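PDB 5N4K: nucleoprotein from Human coronavirus NL63, which packages the viral RNA genome into a helical ribonucleocapsid and takes part in virion assembly, this chain being its N-terminal RNA-binding domain. Local coordinates for residues A[86-91]-A[109-114]. Residues are numbered along the deposited sequence; the frame is centred on the assembly and turned at random.
With SO4 (sulfate ion), chain J.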
loop_
_atom_site.group_PDB
_atom_site.type_symbol
_atom_site.label_atom_id
_atom_site.label_comp_id
_atom_site.label_asym_id
_atom_site.label_seq_id
_atom_site.Cartn_x
_atom_site.Cartn_y
_atom_site.Cartn_z
ATOM N N VAL A 86 7.639 3.024 7.895
ATOM C CA VAL A 86 7.296 1.612 7.731
ATOM C C VAL A 86 6.281 1.205 8.775
ATOM O O VAL A 86 6.397 1.572 9.957
ATOM C CB VAL A 86 8.556 0.699 7.769
ATOM C CG1 VAL A 86 9.401 0.877 6.527
ATOM C CG2 VAL A 86 9.407 0.909 9.032
ATOM N N HIS A 87 5.298 0.406 8.369
ATOM C CA HIS A 87 4.270 -0.094 9.297
ATOM C C HIS A 87 4.281 -1.617 9.307
ATOM O O HIS A 87 4.379 -2.246 8.230
ATOM C CB HIS A 87 2.878 0.381 8.838
ATOM C CG HIS A 87 2.700 1.857 8.744
ATOM N ND1 HIS A 87 2.050 2.551 9.713
ATOM C CD2 HIS A 87 3.052 2.702 7.795
ATOM C CE1 HIS A 87 2.071 3.830 9.404
ATOM N NE2 HIS A 87 2.650 3.961 8.237
ATOM N N PHE A 88 4.141 -2.205 10.500
ATOM C CA PHE A 88 4.266 -3.652 10.622
ATOM C C PHE A 88 2.905 -4.305 10.565
ATOM O O PHE A 88 1.919 -3.851 11.207
ATOM C CB PHE A 88 4.872 -4.003 11.999
ATOM C CG PHE A 88 4.867 -5.494 12.228
ATOM C CD1 PHE A 88 5.872 -6.263 11.669
ATOM C CD2 PHE A 88 3.869 -6.106 12.934
ATOM C CE1 PHE A 88 5.862 -7.645 11.791
ATOM C CE2 PHE A 88 3.830 -7.495 13.066
ATOM C CZ PHE A 88 4.818 -8.237 12.478
ATOM N N TYR A 89 2.845 -5.440 9.892
ATOM C CA TYR A 89 1.671 -6.282 9.831
ATOM C C TYR A 89 2.102 -7.733 9.952
ATOM O O TYR A 89 3.059 -8.179 9.368
ATOM C CB TYR A 89 0.959 -6.091 8.487
ATOM C CG TYR A 89 0.500 -4.686 8.241
ATOM C CD1 TYR A 89 1.325 -3.776 7.605
ATOM C CD2 TYR A 89 -0.785 -4.307 8.632
ATOM C CE1 TYR A 89 0.887 -2.444 7.387
ATOM C CE2 TYR A 89 -1.165 -3.003 8.419
ATOM C CZ TYR A 89 -0.337 -2.169 7.846
ATOM O OH TYR A 89 -0.768 -0.803 7.581
ATOM N N TYR A 90 1.326 -8.504 10.717
ATOM C CA TYR A 90 1.545 -9.947 10.826
ATOM C C TYR A 90 1.298 -10.624 9.496
ATOM O O TYR A 90 0.445 -10.210 8.716
ATOM C CB TYR A 90 0.626 -10.505 11.952
ATOM C CG TYR A 90 1.023 -9.982 13.347
ATOM C CD1 TYR A 90 2.040 -10.618 14.063
ATOM C CD2 TYR A 90 0.365 -8.950 13.953
ATOM C CE1 TYR A 90 2.459 -10.148 15.298
ATOM C CE2 TYR A 90 0.728 -8.454 15.159
ATOM C CZ TYR A 90 1.781 -9.057 15.814
ATOM O OH TYR A 90 2.182 -8.554 17.051
ATOM N N LEU A 91 1.941 -11.741 9.319
ATOM C CA LEU A 91 1.776 -12.538 8.110
ATOM C C LEU A 91 0.300 -12.903 7.921
ATOM O O LEU A 91 -0.369 -13.343 8.826
ATOM C CB LEU A 91 2.656 -13.815 8.185
ATOM C CG LEU A 91 2.645 -14.688 6.931
ATOM C CD1 LEU A 91 3.217 -14.026 5.725
ATOM C CD2 LEU A 91 3.509 -15.908 7.279
ATOM N N VAL A 109 9.143 -5.524 3.454
ATOM C CA VAL A 109 10.348 -6.010 4.089
ATOM C C VAL A 109 9.968 -7.081 5.090
ATOM O O VAL A 109 9.200 -6.841 6.052
ATOM C CB VAL A 109 11.122 -4.895 4.796
ATOM C CG1 VAL A 109 12.405 -5.484 5.457
ATOM C CG2 VAL A 109 11.466 -3.815 3.827
ATOM N N TRP A 110 10.452 -8.340 4.974
ATOM C CA TRP A 110 9.994 -9.457 5.752
ATOM C C TRP A 110 10.765 -9.703 7.047
ATOM O O TRP A 110 12.026 -9.578 7.044
ATOM C CB TRP A 110 10.063 -10.679 4.835
ATOM C CG TRP A 110 9.136 -10.530 3.628
ATOM C CD1 TRP A 110 9.476 -10.109 2.376
ATOM C CD2 TRP A 110 7.757 -10.810 3.629
ATOM N NE1 TRP A 110 8.348 -10.149 1.581
ATOM C CE2 TRP A 110 7.285 -10.560 2.298
ATOM C CE3 TRP A 110 6.855 -11.190 4.590
ATOM C CZ2 TRP A 110 5.935 -10.699 2.021
ATOM C CZ3 TRP A 110 5.517 -11.392 4.285
ATOM C CH2 TRP A 110 5.101 -11.139 2.958
ATOM N N VAL A 111 10.046 -10.095 8.066
ATOM C CA VAL A 111 10.672 -10.312 9.393
ATOM C C VAL A 111 10.067 -11.508 10.019
ATOM O O VAL A 111 8.887 -11.856 9.879
ATOM C CB VAL A 111 10.517 -9.063 10.311
ATOM C CG1 VAL A 111 11.414 -7.928 9.848
ATOM C CG2 VAL A 111 9.043 -8.666 10.445
ATOM N N ALA A 112 10.902 -12.239 10.827
ATOM C CA ALA A 112 10.422 -13.379 11.606
ATOM C C ALA A 112 11.384 -13.646 12.748
ATOM O O ALA A 112 12.583 -13.489 12.571
ATOM C CB ALA A 112 10.370 -14.658 10.749
ATOM N N LYS A 113 10.829 -14.057 13.866
ATOM C CA LYS A 113 11.653 -14.538 14.941
ATOM C C LYS A 113 11.776 -16.056 14.934
ATOM O O LYS A 113 11.001 -16.742 14.316
ATOM C CB LYS A 113 11.044 -14.148 16.245
ATOM C CG LYS A 113 11.213 -12.655 16.544
ATOM C CD LYS A 113 10.680 -12.452 17.974
ATOM C CE LYS A 113 11.222 -11.252 18.634
ATOM N NZ LYS A 113 10.475 -10.968 19.880
ATOM N N GLU A 114 12.835 -16.554 15.619
ATOM C CA GLU A 114 13.035 -17.970 15.809
ATOM C C GLU A 114 11.807 -18.598 16.430
ATOM O O GLU A 114 11.148 -18.045 17.373
ATOM C CB GLU A 114 14.246 -18.159 16.720
ATOM C CG GLU A 114 14.624 -19.603 16.850
ATOM C CD GLU A 114 15.881 -19.792 17.709
ATOM O OE1 GLU A 114 15.790 -19.625 18.919
ATOM O OE2 GLU A 114 16.960 -20.092 17.186
HETATM S S SO4 J . 15.691 -14.495 16.921
HETATM O O1 SO4 J . 16.424 -13.239 17.104
HETATM O O2 SO4 J . 16.028 -15.374 18.055
HETATM O O3 SO4 J . 15.985 -15.201 15.640
HETATM O O4 SO4 J . 14.359 -14.241 16.675
#
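Phe-88 and Val-111 meet through one methyl and one ring edge: CG2 of Val-111 lies close to the plane of the phenyl ring and 3.6 Å from its CE1. Val-111 puts that methyl between its own backbone N and carbonyl carbon, while Phe-88 holds CG anti to the backbone N (chi1 173°), which brings the ring's end closer to 109-114 than its CB alone would suggest. A second touch, on the far side of the strand from Val-111, joins Leu-91 CD1 to CZ3 of Trp-110 at 3.8 Å; the two side chains run at about a right angle. Both contacts are purely apolar, no hydrogen bond passes between the segments, and the area they bury is small, 128 Å² in all.

The Phe-88 ring is also packed by Tyr-90 and Trp-66. Its CE2 sits 3.5 Å above the plane of the Tyr-90 ring, over the centre, so Phe-88 presents an edge to Tyr-90 as well, and Trp-66 adds an edge-to-face partner. Tyr-90 is tied down in turn by a hydroxyl-hydroxyl hydrogen bond with Tyr-32. The Trp-110 indole packs edge-to-face with Tyr-65 and also meets Phe-101.

Past the strand end, the backbone N of Glu-114 donates to O4 of a sulfate at 3.0 Å (N-H...O 162°) and more weakly to O3; Arg-49 also binds this ion, which probably came from the crystallisation liquor.

Strands 80-90 and 108-112 are not sheet neighbours: strand 63-73 runs between them, antiparallel to both, in the antiparallel sheet of this RNA-binding domain. Val-111 and Phe-88 therefore reach each other across that middle strand, both touching its Trp-66, with 108-112 as an outermost strand within the chain.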